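Local coordinates for putative hemoglobin-like oxygen-binding protein (PDB 4UUR) that binds heme and, as a group II truncated hemoglobin of a cold-adapted Antarctic marine bacterium, probably binds and carries oxygen, at residues D122-L125 with L126-G129. Numbering follows the deposited sequence. Where two conformers were deposited one is given.
Sequences DNPL and LREG
Asn123 caps the start of helix 124-141 and holds the backbone of Leu126 through its side-chain oxygen. Its CB lies 3.9 Å from CB of Leu126, an aliphatic touch beside the polar one. CG stands anti to the backbone N (chi1 -170°), which brings the amide back over the first turn and puts CG 3.8 Å from CB of Leu126. At the tip, OD1 accepts two backbone N-H groups. Leu125 N donates in the amide plane, with OD1 2.9 Å away. Leu126 N donates from above that plane, 3.2 Å from OD1. The Leu125 bond is the shorter but more bent, the Leu126 bond the straighter. One oxygen thus serves two N-H groups that have no preceding turn to bond to. The backbone of Asn123 opens the helical pattern: its O accepts from Arg127 N at 3.1 Å. Glu128 N to Pro124 O and Gly129 N to Leu125 O continue it, with an N-H...O angle of 173° for the second. With an alanine here, OD1 is gone; the N-H groups of Leu125 and Leu126 would probably be left without this acceptor, and the first turn is likely to fray.

Arg127 folds back toward the N-terminal end, its chain bent at chi3 (-38°). Pro124 CA lies over one face of the guanidinium, toward its rim. NH2 comes within 3.0 Å of Asp122 O and is hydrogen-bonded to the carbonyl of Val121.

The contact is a surface one, away from the heme. The turn begins the last helix of the globin fold, just after the loop that follows helix 103-120. Asn123 and Leu126 rest on Ile27 of helix 24-27, and Leu126 also reaches Pro24, Leu28 and Val121.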
loop_
_atom_site.group_PDB
_atom_site.type_symbol
_atom_site.label_atom_id
_atom_site.label_comp_id
_atom_site.label_asym_id
_atom_site.label_seq_id
_atom_site.Cartn_x
_atom_site.Cartn_y
_atom_site.Cartn_z
ATOM N N ASP A 122 -2.741 -12.817 -9.679
ATOM C CA ASP A 122 -2.569 -13.698 -10.824
ATOM C C ASP A 122 -3.385 -13.261 -12.058
ATOM O O ASP A 122 -2.913 -13.476 -13.174
ATOM C CB ASP A 122 -2.754 -15.172 -10.466
ATOM C CG ASP A 122 -4.122 -15.488 -9.946
ATOM O OD1 ASP A 122 -5.104 -14.903 -10.439
ATOM O OD2 ASP A 122 -4.207 -16.355 -9.046
ATOM N N ASN A 123 -4.544 -12.624 -11.868
ATOM C CA ASN A 123 -5.267 -11.943 -12.958
ATOM C C ASN A 123 -4.456 -10.795 -13.571
ATOM O O ASN A 123 -4.225 -9.802 -12.890
ATOM C CB ASN A 123 -6.542 -11.349 -12.378
ATOM C CG ASN A 123 -7.486 -10.830 -13.428
ATOM O OD1 ASN A 123 -7.089 -10.214 -14.391
ATOM N ND2 ASN A 123 -8.753 -11.085 -13.229
ATOM N N PRO A 124 -4.030 -10.890 -14.849
ATOM C CA PRO A 124 -3.157 -9.787 -15.332
ATOM C C PRO A 124 -3.886 -8.479 -15.594
ATOM O O PRO A 124 -3.272 -7.435 -15.643
ATOM C CB PRO A 124 -2.549 -10.341 -16.612
ATOM C CG PRO A 124 -2.703 -11.814 -16.471
ATOM C CD PRO A 124 -3.996 -12.026 -15.775
ATOM N N LEU A 125 -5.205 -8.519 -15.727
ATOM C CA LEU A 125 -5.948 -7.284 -15.967
ATOM C C LEU A 125 -6.049 -6.504 -14.654
ATOM O O LEU A 125 -5.574 -5.363 -14.563
ATOM C CB LEU A 125 -7.324 -7.592 -16.567
ATOM C CG LEU A 125 -7.302 -8.249 -17.966
ATOM C CD1 LEU A 125 -8.715 -8.359 -18.517
ATOM C CD2 LEU A 125 -6.388 -7.496 -18.948
ATOM N N LEU A 126 -6.633 -7.143 -13.634
ATOM C CA LEU A 126 -6.657 -6.602 -12.264
ATOM C C LEU A 126 -5.265 -6.078 -11.823
ATOM O O LEU A 126 -5.140 -4.972 -11.258
ATOM C CB LEU A 126 -7.179 -7.650 -11.286
ATOM C CG LEU A 126 -7.459 -7.157 -9.874
ATOM C CD1 LEU A 126 -8.490 -6.055 -9.810
ATOM C CD2 LEU A 126 -7.956 -8.293 -9.036
ATOM N N ARG A 127 -4.219 -6.822 -12.160
ATOM C CA ARG A 127 -2.895 -6.461 -11.705
ATOM C C ARG A 127 -2.462 -5.142 -12.259
ATOM O O ARG A 127 -1.925 -4.316 -11.503
ATOM C CB ARG A 127 -1.871 -7.529 -12.024
ATOM C CG ARG A 127 -0.429 -7.202 -11.588
ATOM C CD ARG A 127 0.566 -8.190 -12.229
ATOM N NE ARG A 127 -0.064 -9.505 -12.246
ATOM C CZ ARG A 127 0.176 -10.457 -13.149
ATOM N NH1 ARG A 127 1.098 -10.262 -14.067
ATOM N NH2 ARG A 127 -0.523 -11.609 -13.104
ATOM N N GLU A 128 -2.644 -4.957 -13.570
ATOM C CA GLU A 128 -2.306 -3.689 -14.240
ATOM C C GLU A 128 -3.256 -2.574 -13.775
ATOM O O GLU A 128 -2.850 -1.428 -13.583
ATOM C CB GLU A 128 -2.356 -3.852 -15.770
ATOM C CG GLU A 128 -1.923 -2.632 -16.577
ATOM C CD GLU A 128 -0.501 -2.173 -16.276
ATOM O OE1 GLU A 128 0.389 -3.011 -16.029
ATOM O OE2 GLU A 128 -0.263 -0.960 -16.293
ATOM N N GLY A 129 -4.519 -2.908 -13.590
ATOM C CA GLY A 129 -5.446 -1.961 -12.970
ATOM C C GLY A 129 -4.974 -1.482 -11.595
ATOM O O GLY A 129 -4.957 -0.269 -11.304
#